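Local coordinates for protein C-domain type II peptide synthetase (Streptomyces globisporus, PDB 4ZNM) that belongs to the condensation-domain family of nonribosomal peptide synthetases and has the two-lobed fold of the CoA-dependent acyltransferase clan, at residues A51-G56 with G142-K147; E123-G128 with L398-G403; P186-A191 with F303-G308; K213-K218 with F341-P346; A248-L253 with V448-V453. One frame throughout, in Å; residues are numbered along the deposited sequence.

Contact 1: residues A51-G56 with G142-K147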
# COMPACT_ATOMS: atom_id res chain seq x y z
N ALA A 51 4.20 -8.67 8.60
CA ALA A 51 4.51 -9.78 9.50
C ALA A 51 4.75 -11.05 8.72
O ALA A 51 4.05 -11.33 7.73
CB ALA A 51 3.37 -9.99 10.47
N TRP A 52 5.73 -11.82 9.20
CA TRP A 52 6.12 -13.09 8.62
C TRP A 52 6.13 -14.16 9.70
O TRP A 52 6.68 -13.94 10.79
CB TRP A 52 7.51 -12.97 8.02
CG TRP A 52 7.56 -12.19 6.78
CD1 TRP A 52 7.55 -12.67 5.51
CD2 TRP A 52 7.63 -10.77 6.66
NE1 TRP A 52 7.62 -11.65 4.62
CE2 TRP A 52 7.66 -10.47 5.30
CE3 TRP A 52 7.66 -9.73 7.58
CZ2 TRP A 52 7.73 -9.17 4.82
CZ3 TRP A 52 7.74 -8.44 7.13
CH2 TRP A 52 7.78 -8.16 5.75
N ARG A 53 5.55 -15.32 9.40
CA ARG A 53 5.64 -16.48 10.29
C ARG A 53 6.96 -17.19 10.01
O ARG A 53 7.23 -17.56 8.84
CB ARG A 53 4.44 -17.42 10.04
CG ARG A 53 4.27 -18.56 11.02
CD ARG A 53 3.74 -18.12 12.37
NE ARG A 53 3.52 -19.27 13.20
CZ ARG A 53 2.37 -19.92 13.33
NH1 ARG A 53 2.34 -21.01 14.07
NH2 ARG A 53 1.27 -19.50 12.72
N LEU A 54 7.78 -17.38 11.05
CA LEU A 54 9.11 -18.02 10.92
C LEU A 54 9.15 -19.41 11.55
O LEU A 54 8.78 -19.56 12.69
CB LEU A 54 10.21 -17.18 11.58
CG LEU A 54 10.32 -15.72 11.16
CD1 LEU A 54 11.49 -15.03 11.92
CD2 LEU A 54 10.52 -15.61 9.70
N THR A 55 9.59 -20.40 10.78
CA THR A 55 9.73 -21.78 11.24
C THR A 55 11.20 -22.14 11.25
O THR A 55 11.86 -22.03 10.21
CB THR A 55 8.95 -22.77 10.33
OG1 THR A 55 7.59 -22.31 10.20
CG2 THR A 55 8.99 -24.20 10.88
N GLY A 56 11.72 -22.53 12.41
CA GLY A 56 13.11 -22.89 12.54
C GLY A 56 13.72 -22.16 13.72
O GLY A 56 13.10 -21.27 14.28
N GLY A 142 8.18 -11.86 17.91
CA GLY A 142 7.38 -12.57 18.89
C GLY A 142 7.60 -14.07 18.81
O GLY A 142 7.22 -14.69 17.83
N ARG A 143 8.19 -14.67 19.83
CA ARG A 143 8.51 -16.12 19.75
C ARG A 143 7.50 -16.90 20.51
O ARG A 143 7.19 -16.58 21.64
CB ARG A 143 9.89 -16.39 20.29
CG ARG A 143 10.97 -15.54 19.62
CD ARG A 143 12.36 -16.00 20.01
NE ARG A 143 12.69 -17.24 19.34
CZ ARG A 143 13.87 -17.85 19.43
NH1 ARG A 143 14.85 -17.33 20.16
NH2 ARG A 143 14.05 -18.99 18.80
N PHE A 144 7.00 -17.97 19.91
CA PHE A 144 6.17 -18.91 20.64
C PHE A 144 6.99 -19.96 21.38
O PHE A 144 6.69 -20.32 22.53
CB PHE A 144 5.22 -19.59 19.68
CG PHE A 144 4.33 -18.62 18.95
CD1 PHE A 144 3.29 -17.97 19.60
CD2 PHE A 144 4.53 -18.35 17.61
CE1 PHE A 144 2.47 -17.08 18.92
CE2 PHE A 144 3.71 -17.48 16.94
CZ PHE A 144 2.68 -16.84 17.60
N ASP A 145 7.98 -20.50 20.69
CA ASP A 145 8.84 -21.55 21.24
C ASP A 145 10.12 -21.48 20.42
O ASP A 145 10.32 -20.51 19.66
CB ASP A 145 8.16 -22.92 21.22
CG ASP A 145 7.79 -23.40 19.82
OD1 ASP A 145 8.55 -23.08 18.88
OD2 ASP A 145 6.77 -24.11 19.66
N GLN A 146 11.01 -22.45 20.59
CA GLN A 146 12.36 -22.34 20.04
C GLN A 146 12.37 -22.49 18.51
O GLN A 146 13.40 -22.24 17.87
CB GLN A 146 13.29 -23.39 20.69
CG GLN A 146 13.71 -23.03 22.12
CD GLN A 146 14.56 -21.76 22.17
OE1 GLN A 146 15.67 -21.71 21.65
NE2 GLN A 146 14.01 -20.71 22.76
N LYS A 147 11.24 -22.85 17.92
CA LYS A 147 11.21 -23.06 16.47
C LYS A 147 10.02 -22.41 15.75
O LYS A 147 9.87 -22.58 14.52
CB LYS A 147 11.23 -24.58 16.16
CG LYS A 147 10.10 -25.35 16.78
CD LYS A 147 10.21 -26.85 16.51
CE LYS A 147 9.09 -27.62 17.21
NZ LYS A 147 9.14 -27.46 18.68

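Contact 2: residues E123-G128 with L398-G403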
# COMPACT_ATOMS: atom_id res chain seq x y z
N GLU A 123 -0.60 -4.24 17.31
CA GLU A 123 -0.02 -3.42 18.37
C GLU A 123 1.14 -2.63 17.80
O GLU A 123 1.27 -1.44 18.05
CB GLU A 123 0.45 -4.28 19.56
CG GLU A 123 1.04 -3.42 20.67
CD GLU A 123 1.76 -4.22 21.71
OE1 GLU A 123 1.44 -5.41 21.88
OE2 GLU A 123 2.66 -3.64 22.37
N VAL A 124 2.00 -3.28 17.02
CA VAL A 124 3.14 -2.57 16.43
C VAL A 124 2.61 -1.45 15.53
O VAL A 124 3.10 -0.34 15.59
CB VAL A 124 4.08 -3.52 15.67
CG1 VAL A 124 5.08 -2.73 14.81
CG2 VAL A 124 4.79 -4.42 16.65
N GLU A 125 1.57 -1.72 14.75
CA GLU A 125 0.99 -0.70 13.86
C GLU A 125 0.44 0.50 14.63
O GLU A 125 0.35 1.59 14.08
CB GLU A 125 -0.13 -1.29 12.99
CG GLU A 125 -0.63 -0.36 11.93
CD GLU A 125 -1.86 -0.90 11.17
OE1 GLU A 125 -2.49 -0.09 10.41
OE2 GLU A 125 -2.19 -2.09 11.34
N SER A 126 0.01 0.30 15.87
CA SER A 126 -0.45 1.44 16.65
C SER A 126 0.68 2.27 17.27
O SER A 126 0.40 3.30 17.86
CB SER A 126 -1.38 1.00 17.77
OG SER A 126 -0.61 0.35 18.78
N THR A 127 1.93 1.87 17.09
CA THR A 127 3.04 2.67 17.61
C THR A 127 3.57 3.60 16.52
O THR A 127 3.28 3.42 15.34
CB THR A 127 4.17 1.79 18.14
OG1 THR A 127 4.81 1.09 17.06
CG2 THR A 127 3.63 0.81 19.16
N GLY A 128 4.33 4.61 16.93
CA GLY A 128 4.84 5.62 16.00
C GLY A 128 6.27 5.39 15.59
O GLY A 128 7.01 4.66 16.23
N LEU A 398 -8.39 -8.94 12.26
CA LEU A 398 -8.49 -8.04 13.39
C LEU A 398 -8.46 -6.61 12.90
O LEU A 398 -7.46 -6.16 12.35
CB LEU A 398 -7.32 -8.28 14.35
CG LEU A 398 -7.55 -8.25 15.85
CD1 LEU A 398 -8.77 -9.02 16.28
CD2 LEU A 398 -6.32 -8.84 16.50
N SER A 399 -9.53 -5.89 13.15
CA SER A 399 -9.56 -4.48 12.81
C SER A 399 -8.71 -3.64 13.79
O SER A 399 -8.28 -4.09 14.86
CB SER A 399 -11.00 -3.98 12.75
OG SER A 399 -11.52 -3.80 14.06
N GLN A 400 -8.43 -2.41 13.36
CA GLN A 400 -7.47 -1.54 14.02
C GLN A 400 -8.13 -0.19 14.20
O GLN A 400 -8.53 0.44 13.21
CB GLN A 400 -6.19 -1.41 13.19
CG GLN A 400 -5.31 -0.21 13.51
CD GLN A 400 -4.50 -0.43 14.74
OE1 GLN A 400 -4.82 0.08 15.84
NE2 GLN A 400 -3.47 -1.23 14.59
N ALA A 401 -8.24 0.25 15.45
CA ALA A 401 -8.89 1.52 15.75
C ALA A 401 -8.00 2.72 15.39
O ALA A 401 -8.50 3.77 15.06
CB ALA A 401 -9.26 1.57 17.20
N GLU A 402 -6.68 2.54 15.46
CA GLU A 402 -5.73 3.63 15.25
C GLU A 402 -4.40 3.11 14.75
O GLU A 402 -3.55 2.70 15.55
CB GLU A 402 -5.52 4.43 16.53
CG GLU A 402 -4.71 5.72 16.29
CD GLU A 402 -5.01 6.83 17.30
OE1 GLU A 402 -5.18 6.51 18.51
OE2 GLU A 402 -5.08 8.03 16.88
N GLY A 403 -4.20 3.15 13.43
CA GLY A 403 -3.08 2.49 12.80
C GLY A 403 -2.35 3.34 11.81
O GLY A 403 -2.32 4.58 11.94
O HOH W 1 -2.01 4.40 18.13

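Contact 3: residues P186-A191 with F303-G308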
# COMPACT_ATOMS: atom_id res chain seq x y z
N PRO A 186 23.92 -15.49 -3.40
CA PRO A 186 24.28 -14.08 -3.19
C PRO A 186 23.11 -13.16 -3.48
O PRO A 186 22.27 -13.49 -4.33
CB PRO A 186 25.41 -13.84 -4.19
CG PRO A 186 25.18 -14.86 -5.26
CD PRO A 186 24.67 -16.08 -4.52
N LEU A 187 23.06 -12.04 -2.79
CA LEU A 187 22.09 -11.01 -3.10
C LEU A 187 22.63 -10.20 -4.25
O LEU A 187 23.82 -9.93 -4.30
CB LEU A 187 21.83 -10.09 -1.89
CG LEU A 187 21.21 -10.74 -0.65
CD1 LEU A 187 21.10 -9.72 0.48
CD2 LEU A 187 19.84 -11.31 -0.98
N PRO A 188 21.76 -9.79 -5.19
CA PRO A 188 22.23 -8.85 -6.20
C PRO A 188 22.60 -7.49 -5.59
O PRO A 188 22.09 -7.12 -4.54
CB PRO A 188 21.04 -8.75 -7.16
CG PRO A 188 19.84 -9.07 -6.32
CD PRO A 188 20.32 -10.11 -5.34
N GLU A 189 23.49 -6.75 -6.23
CA GLU A 189 23.80 -5.41 -5.78
C GLU A 189 22.57 -4.52 -6.03
O GLU A 189 22.06 -4.49 -7.14
CB GLU A 189 25.04 -4.87 -6.50
CG GLU A 189 25.69 -3.62 -5.88
CD GLU A 189 26.32 -3.88 -4.51
OE1 GLU A 189 26.62 -5.06 -4.17
OE2 GLU A 189 26.53 -2.89 -3.77
N PRO A 190 22.07 -3.83 -5.00
CA PRO A 190 20.86 -3.08 -5.30
C PRO A 190 21.14 -1.69 -5.82
O PRO A 190 22.14 -1.06 -5.50
CB PRO A 190 20.15 -3.02 -3.94
CG PRO A 190 21.28 -2.99 -2.95
CD PRO A 190 22.43 -3.76 -3.57
N ALA A 191 20.22 -1.21 -6.63
CA ALA A 191 20.23 0.20 -6.98
C ALA A 191 19.67 0.95 -5.76
O ALA A 191 18.76 0.46 -5.08
CB ALA A 191 19.39 0.44 -8.22
N PHE A 303 15.25 -1.35 -10.84
CA PHE A 303 14.96 -1.00 -9.45
C PHE A 303 14.18 -2.07 -8.64
O PHE A 303 13.69 -1.80 -7.56
CB PHE A 303 14.24 0.36 -9.44
CG PHE A 303 15.08 1.45 -10.04
CD1 PHE A 303 16.16 1.95 -9.35
CD2 PHE A 303 14.84 1.92 -11.30
CE1 PHE A 303 16.98 2.91 -9.90
CE2 PHE A 303 15.66 2.87 -11.86
CZ PHE A 303 16.73 3.37 -11.16
N GLU A 304 14.16 -3.31 -9.12
CA GLU A 304 13.35 -4.36 -8.47
C GLU A 304 13.90 -4.83 -7.12
O GLU A 304 13.16 -5.40 -6.34
CB GLU A 304 13.22 -5.58 -9.42
CG GLU A 304 14.51 -6.31 -9.72
CD GLU A 304 14.33 -7.35 -10.83
OE1 GLU A 304 15.29 -8.11 -11.10
OE2 GLU A 304 13.23 -7.41 -11.43
N ASP A 305 15.20 -4.64 -6.88
CA ASP A 305 15.79 -4.92 -5.59
C ASP A 305 15.95 -3.66 -4.73
O ASP A 305 16.68 -3.68 -3.72
CB ASP A 305 17.16 -5.57 -5.79
CG ASP A 305 17.05 -6.93 -6.51
OD1 ASP A 305 16.15 -7.71 -6.14
OD2 ASP A 305 17.83 -7.18 -7.46
N THR A 306 15.29 -2.57 -5.14
CA THR A 306 15.49 -1.25 -4.52
C THR A 306 14.45 -0.94 -3.46
O THR A 306 13.24 -0.98 -3.73
CB THR A 306 15.42 -0.10 -5.54
OG1 THR A 306 16.43 -0.29 -6.54
CG2 THR A 306 15.67 1.26 -4.84
N VAL A 307 14.93 -0.56 -2.28
CA VAL A 307 14.05 -0.09 -1.20
C VAL A 307 13.78 1.39 -1.38
O VAL A 307 14.69 2.23 -1.54
CB VAL A 307 14.65 -0.43 0.18
CG1 VAL A 307 13.84 0.17 1.34
CG2 VAL A 307 14.75 -1.95 0.33
N GLY A 308 12.49 1.70 -1.37
CA GLY A 308 11.98 3.04 -1.51
C GLY A 308 10.46 2.98 -1.68
O GLY A 308 9.88 1.90 -1.74
O HOH W 2 17.80 0.14 -2.21
O HOH W 3 17.70 -2.73 -7.57

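Contact 4: residues K213-K218 with F341-P346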
# COMPACT_ATOMS: atom_id res chain seq x y z
N LYS A 213 0.91 14.02 -21.65
CA LYS A 213 0.24 15.19 -21.06
C LYS A 213 -0.94 15.58 -21.92
O LYS A 213 -2.00 15.91 -21.39
CB LYS A 213 1.21 16.38 -20.91
CG LYS A 213 2.08 16.26 -19.68
CD LYS A 213 3.13 17.33 -19.53
CE LYS A 213 3.88 17.11 -18.22
NZ LYS A 213 4.62 18.30 -17.76
N GLU A 214 -0.77 15.53 -23.23
CA GLU A 214 -1.87 15.90 -24.14
C GLU A 214 -2.96 14.85 -24.04
O GLU A 214 -4.13 15.20 -24.05
CB GLU A 214 -1.40 16.04 -25.59
CG GLU A 214 -2.31 16.97 -26.42
CD GLU A 214 -1.92 17.04 -27.89
OE1 GLU A 214 -0.71 17.16 -28.19
OE2 GLU A 214 -2.82 16.99 -28.76
N PHE A 215 -2.59 13.58 -23.91
CA PHE A 215 -3.60 12.54 -23.68
C PHE A 215 -4.43 12.80 -22.42
O PHE A 215 -5.65 12.70 -22.44
CB PHE A 215 -2.94 11.15 -23.57
CG PHE A 215 -3.85 10.12 -22.96
CD1 PHE A 215 -4.72 9.42 -23.76
CD2 PHE A 215 -3.84 9.86 -21.61
CE1 PHE A 215 -5.57 8.50 -23.21
CE2 PHE A 215 -4.71 8.95 -21.06
CZ PHE A 215 -5.56 8.25 -21.87
N TRP A 216 -3.77 13.15 -21.32
CA TRP A 216 -4.47 13.32 -20.05
C TRP A 216 -5.35 14.56 -19.99
O TRP A 216 -6.45 14.51 -19.43
CB TRP A 216 -3.46 13.35 -18.90
CG TRP A 216 -2.91 11.99 -18.58
CD1 TRP A 216 -1.64 11.53 -18.82
CD2 TRP A 216 -3.62 10.90 -17.99
NE1 TRP A 216 -1.52 10.23 -18.37
CE2 TRP A 216 -2.73 9.83 -17.86
CE3 TRP A 216 -4.93 10.75 -17.52
CZ2 TRP A 216 -3.11 8.60 -17.30
CZ3 TRP A 216 -5.29 9.55 -16.95
CH2 TRP A 216 -4.39 8.49 -16.86
N ARG A 217 -4.87 15.67 -20.56
CA ARG A 217 -5.67 16.89 -20.66
C ARG A 217 -7.00 16.55 -21.33
O ARG A 217 -8.07 16.95 -20.86
CB ARG A 217 -4.94 17.97 -21.48
CG ARG A 217 -3.89 18.77 -20.72
CD ARG A 217 -3.27 19.87 -21.62
NE ARG A 217 -1.81 19.86 -21.55
CZ ARG A 217 -0.98 19.54 -22.55
NH1 ARG A 217 -1.45 19.21 -23.76
NH2 ARG A 217 0.33 19.56 -22.35
N LYS A 218 -6.93 15.81 -22.43
CA LYS A 218 -8.15 15.43 -23.15
C LYS A 218 -8.96 14.42 -22.34
O LYS A 218 -10.15 14.59 -22.16
CB LYS A 218 -7.84 14.83 -24.52
CG LYS A 218 -7.12 15.77 -25.47
CD LYS A 218 -6.69 15.06 -26.76
CE LYS A 218 -6.05 16.03 -27.74
NZ LYS A 218 -5.56 15.36 -28.98
N PHE A 341 -1.95 3.09 -17.97
CA PHE A 341 -0.60 2.63 -17.79
C PHE A 341 0.27 3.02 -19.00
O PHE A 341 1.43 3.33 -18.83
CB PHE A 341 -0.58 1.11 -17.56
CG PHE A 341 -1.11 0.70 -16.20
CD1 PHE A 341 -0.40 1.01 -15.05
CD2 PHE A 341 -2.29 -0.01 -16.07
CE1 PHE A 341 -0.87 0.64 -13.81
CE2 PHE A 341 -2.76 -0.39 -14.82
CZ PHE A 341 -2.06 -0.06 -13.69
N THR A 342 -0.29 3.01 -20.20
CA THR A 342 0.50 3.41 -21.38
C THR A 342 0.98 4.84 -21.23
O THR A 342 2.12 5.18 -21.56
CB THR A 342 -0.32 3.30 -22.67
OG1 THR A 342 -0.55 1.93 -22.94
CG2 THR A 342 0.42 3.94 -23.86
N HIS A 343 0.11 5.70 -20.70
CA HIS A 343 0.44 7.12 -20.61
C HIS A 343 0.77 7.54 -19.21
O HIS A 343 0.71 8.73 -18.89
CB HIS A 343 -0.72 7.96 -21.12
CG HIS A 343 -1.01 7.75 -22.57
ND1 HIS A 343 -0.21 8.28 -23.56
CD2 HIS A 343 -2.01 7.09 -23.19
CE1 HIS A 343 -0.71 7.96 -24.75
NE2 HIS A 343 -1.81 7.24 -24.55
N GLU A 344 1.15 6.59 -18.37
CA GLU A 344 1.31 6.91 -16.96
C GLU A 344 2.32 8.03 -16.75
O GLU A 344 3.42 8.04 -17.32
CB GLU A 344 1.75 5.68 -16.14
CG GLU A 344 1.91 6.03 -14.68
CD GLU A 344 2.21 4.83 -13.74
OE1 GLU A 344 2.22 3.68 -14.22
OE2 GLU A 344 2.45 5.07 -12.52
N LEU A 345 1.95 8.96 -15.87
CA LEU A 345 2.85 10.02 -15.43
C LEU A 345 2.91 10.15 -13.91
O LEU A 345 1.90 9.92 -13.23
CB LEU A 345 2.40 11.36 -16.02
CG LEU A 345 2.47 11.55 -17.54
CD1 LEU A 345 1.87 12.90 -17.88
CD2 LEU A 345 3.90 11.45 -18.05
N PRO A 346 4.06 10.60 -13.39
CA PRO A 346 4.08 10.94 -11.96
C PRO A 346 3.01 11.98 -11.67
O PRO A 346 2.99 13.04 -12.31
CB PRO A 346 5.48 11.52 -11.74
CG PRO A 346 6.23 11.31 -13.02
CD PRO A 346 5.25 11.11 -14.10

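Contact 5: residues A248-L253 with V448-V453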
# COMPACT_ATOMS: atom_id res chain seq x y z
N ALA A 248 -11.60 -10.55 3.90
CA ALA A 248 -11.03 -11.59 3.05
C ALA A 248 -12.09 -12.04 2.08
O ALA A 248 -13.27 -12.15 2.44
CB ALA A 248 -10.56 -12.73 3.85
N VAL A 249 -11.69 -12.27 0.84
CA VAL A 249 -12.65 -12.76 -0.10
C VAL A 249 -12.62 -14.28 0.04
O VAL A 249 -11.63 -14.93 -0.30
CB VAL A 249 -12.37 -12.27 -1.50
CG1 VAL A 249 -13.47 -12.72 -2.45
CG2 VAL A 249 -12.33 -10.78 -1.49
N ARG A 250 -13.72 -14.77 0.61
CA ARG A 250 -14.06 -16.19 0.78
C ARG A 250 -13.69 -17.07 -0.42
O ARG A 250 -13.89 -16.67 -1.56
CB ARG A 250 -15.57 -16.31 1.05
CG ARG A 250 -16.06 -15.44 2.21
CD ARG A 250 -17.59 -15.51 2.41
NE ARG A 250 -18.37 -14.81 1.37
CZ ARG A 250 -18.99 -15.41 0.34
NH1 ARG A 250 -18.93 -16.73 0.17
NH2 ARG A 250 -19.68 -14.67 -0.53
N GLY A 251 -13.20 -18.27 -0.15
CA GLY A 251 -12.80 -19.22 -1.18
C GLY A 251 -13.78 -19.32 -2.33
O GLY A 251 -13.40 -19.09 -3.47
N GLU A 252 -15.04 -19.66 -2.05
CA GLU A 252 -16.09 -19.71 -3.07
C GLU A 252 -16.12 -18.42 -3.93
O GLU A 252 -16.02 -18.47 -5.16
CB GLU A 252 -17.46 -19.94 -2.40
CG GLU A 252 -18.60 -20.41 -3.32
CD GLU A 252 -19.72 -21.15 -2.58
OE1 GLU A 252 -19.86 -22.38 -2.77
OE2 GLU A 252 -20.48 -20.50 -1.83
N LEU A 253 -16.26 -17.27 -3.29
CA LEU A 253 -16.28 -15.99 -4.02
C LEU A 253 -14.96 -15.72 -4.74
O LEU A 253 -14.95 -15.25 -5.88
CB LEU A 253 -16.58 -14.84 -3.07
CG LEU A 253 -16.68 -13.44 -3.70
CD1 LEU A 253 -17.65 -13.44 -4.88
CD2 LEU A 253 -17.11 -12.47 -2.63
N VAL A 448 -22.06 -6.45 -3.79
CA VAL A 448 -22.04 -6.06 -5.21
C VAL A 448 -21.15 -7.03 -5.99
O VAL A 448 -21.54 -7.57 -7.04
CB VAL A 448 -21.55 -4.61 -5.38
CG1 VAL A 448 -21.08 -4.34 -6.81
CG2 VAL A 448 -22.65 -3.65 -5.02
N LEU A 449 -19.95 -7.28 -5.44
CA LEU A 449 -18.97 -8.15 -6.10
C LEU A 449 -19.53 -9.56 -6.28
O LEU A 449 -19.40 -10.15 -7.35
CB LEU A 449 -17.66 -8.20 -5.29
CG LEU A 449 -16.57 -9.14 -5.77
CD1 LEU A 449 -16.10 -8.71 -7.15
CD2 LEU A 449 -15.41 -9.14 -4.79
N GLU A 450 -20.17 -10.10 -5.25
CA GLU A 450 -20.71 -11.46 -5.36
C GLU A 450 -21.75 -11.57 -6.46
O GLU A 450 -21.75 -12.52 -7.27
CB GLU A 450 -21.33 -11.88 -4.05
CG GLU A 450 -21.78 -13.33 -4.02
CD GLU A 450 -22.25 -13.76 -2.64
OE1 GLU A 450 -21.57 -13.41 -1.65
OE2 GLU A 450 -23.29 -14.45 -2.55
N ASN A 451 -22.64 -10.59 -6.50
CA ASN A 451 -23.74 -10.61 -7.45
C ASN A 451 -23.25 -10.35 -8.87
O ASN A 451 -23.77 -10.91 -9.83
CB ASN A 451 -24.79 -9.59 -7.03
CG ASN A 451 -25.62 -10.10 -5.89
OD1 ASN A 451 -25.99 -11.28 -5.86
ND2 ASN A 451 -25.92 -9.23 -4.93
N ALA A 452 -22.22 -9.54 -8.99
CA ALA A 452 -21.68 -9.22 -10.30
C ALA A 452 -21.07 -10.44 -10.99
O ALA A 452 -21.35 -10.66 -12.16
CB ALA A 452 -20.63 -8.12 -10.17
N VAL A 453 -20.26 -11.23 -10.28
CA VAL A 453 -19.56 -12.35 -10.92
C VAL A 453 -20.49 -13.56 -11.02
O VAL A 453 -20.30 -14.41 -11.88
CB VAL A 453 -18.26 -12.72 -10.18
CG1 VAL A 453 -17.25 -11.62 -10.30
CG2 VAL A 453 -18.56 -13.06 -8.76

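Contact 1: residues A51-G56 with G142-K147
Gly56 and Lys147 close the end of an antiparallel strand pair in the first sheet, where strand 47-55 runs out beside the turn that joins strands 137-143 and 148-156. Gly56 N donates to Lys147 O at 2.8 Å, an almost straight bond (172° at the hydrogen). It continues the register of the bonds that pair Leu54 with Ala149 and Trp52 with Leu151. Two CA-H...O contacts flank it: Thr55 CA lies 3.4 Å from the same Lys147 O, and Lys147 CA lies 3.4 Å from Gly56 O. An Asx turn shapes the far side, since Lys147 N donates to Asp145 OD1 at 2.9 Å, while Asp145 OD2 is salt-bridged to Arg113. Three residues before Gly56, Arg53 leaves with CG anti to the backbone N (chi1 -171°) and then bends at chi2, which places Phe144 CE2 over one face of its guanidinium, 4.2 Å from Arg53 NE, the two planes 62° apart. The charge of Arg53 goes elsewhere, NH1 being salt-bridged to Asp148 and Glu110. The chemistry therefore divides in two: backbone polarity fixes the register at Gly56, whereas Arg53 only brushes Phe144, the orientation of its guanidinium probably being set by those two carboxylates.

Contact 2: residues E123-G128 with L398-G403
Glu125 meets Gln400 and Gly403 with the length of its side chain, at the last turn of helix 110-125. Its CG is anti to the backbone N (chi1 -172°) and the chain stays extended, while Gln400 bends at chi2 (79°), which brings its amide against Glu125. Gln400 NE2 lies 3.6 Å from Glu125 OE2 and 3.7 Å from Glu125 CB without bonding to the carboxylate; the amide and carboxylate planes stand 73° apart. The other carboxylate oxygen, Glu125 OE1, rests 3.6 Å from Gly403 CA. Ser126 CA makes a CA-H...O contact of 3.5 Å with Glu402 O, and a water donates to Ser126 O at 2.7 Å and weakly to Glu402 O.

The polar ends are held from outside this shell. Gln400 NE2 bonds to Asn122 O, while Gln400 OE1 takes the N-H of Glu402, so the amide's flip is settled. Glu125 OE2 is salt-bridged to Arg246 and Arg396, and OE1 accepts from Ser404 N; such company would probably keep the buried carboxylate ionised.

Gln400 and Gly403 form backbone bonds with strand 242-249. Since 398-403 lies in the loop from strand 388-392 of the first sheet to strand 410-416 of the second, helix 110-125 meets the chain where it passes between the sheets, consistent with the crossover between lobes in condensation domains.

Contact 3: residues P186-A191 with F303-G308
Pro188 and Asp305 cross at about a right angle, with the proline CG pushed 3.0 Å from Asp305 OD2, a tight approach of a ring carbon to a carboxylate oxygen. Two residues on, Pro190 CB lies 3.5 Å from Asp305 O, so the aspartate is bordered by a proline at its side chain and another at its backbone. Ala191 points its methyl into the notch between Thr306 and Phe303: CB is 3.5 Å from Thr306 OG1 and 3.7 Å from Phe303 CD1, coming obliquely to the ring. Thr306 OG1, set anti to its own carbonyl carbon (chi1 -59°), donates to Ala191 O at 2.9 Å from well above the carbonyl plane, 47° out of it. That carbonyl also takes a water bound to Val307 N. A second water joins Ala191 N to Thr306 OG1 and, weakly, to Asp305 N. A type I turn closed by Thr306 N to Phe303 O at 3.0 Å presents these groups together.

Around them, Asp305 OD1 is salt-bridged to Arg170 of helix 162-180, and Phe303 makes an edge-to-face pair with Phe196 of helix 193-203. Pro190 touches Arg73 of helix 60-73, placing this loop-to-loop joint amid three helices.

Contact 4: residues K213-K218 with F341-P346
Phe215 and His343 lie face to face in an offset stack, their centroids 4.1 Å apart and their planes only 13° from parallel. His343 CD2 sits over the centre of the phenylalanine ring, while Thr342 CG2 lies over the opposite face of the imidazole. Phe215 CE2 stands 3.7 Å above the centre of the Trp216 indole, so Phe215 lies against both the imidazole and the indole. The motif is a helix docked on the loop between two short helices: 207-219 supplies Phe215 and Trp216, and 341-346 links helix 339-342 to helix 347-350. Phe215 CG is anti to the backbone N, Trp216 CG anti to the carbonyl carbon, and these neighbouring side chains therefore head in different directions.

His343 is the first residue to leave the helical path after 339-342, which turns its carbonyl toward the tryptophan. Trp216 NE1 donates to His343 O at 2.7 Å with a nearly straight bond (166°). The oxygen lies close to the indole plane, but the donor stands 50° above the carbonyl plane and is not on a lone pair. A weak bond between His343 ND1 and Ser212 OG may help to set the imidazole's rotation, and Glu344 O accepts from Arg208 NH1, near the start of helix 207-219.

Beyond the stack, Leu345 slides past Trp216 in the opposite direction: its CD1 rests 3.9 Å from Trp216 CD1 and 3.8 Å from Lys213 CG.

Contact 5: residues A248-L253 with V448-V453
Leu253 leaves its helix with CG anti to the backbone N (chi1 -178°), which sends the isobutyl group across to the helix carrying Leu449, Glu450 and Val453. Arg250 bends at chi3 (-71°) and so brings its guanidinium round to Glu450, whose extended side chain reaches out to meet it. The leucine makes the firm part of the contact: CD1 lies 3.7 Å from Glu450 CA and 4.0 Å from Val453 CG2, and CD2 is 4.3 Å from Leu449 CD2.

Beside this apolar patch Arg250 NH2 forms a salt bridge with Glu450 OE1, which stands at the guanidinium edge near its plane, the guanidinium and carboxylate planes being 66° apart. The modelled 2.5 Å between NH2 and OE1 is too short to be taken literally, and Arg250 is poorly ordered. Leu253 CB lies 3.9 Å from the plane of the same guanidinium, toward its rim, so the guanidinium partly overlies the base of the leucine side chain.

Arg250 is also the N-cap of helix 251-264, which follows directly from strand 242-249 at the margin of the second sheet. Helix 435-454 packs here against the start of 251-264, and its Leu449 and Val453 reach on to Ala275 and Thr271 of helix 268-284.

Overall arrangement
Contacts 1 and 2 use neighbouring elements, helix 110-125 and strand 137-143, yet differ in chemistry: contact 1 is a partly buried backbone pairing near the edge of the fold, contact 2 a buried polar junction about 15 Å from the chain centre. Strand 242-249 joins contact 2 to contact 5, since it pairs with 398-403 and leads into 248-253; their nearest atoms are about 9 Å apart. Contact 5, also buried, is mostly aliphatic with a charged rim, whereas contact 4, partly buried like contact 1 but on the opposite side of the chain's centre from contacts 1 and 2, relies on aromatic rings. Contact 3 is buried too, but joins two irregular loops through waters and a hydroxyl.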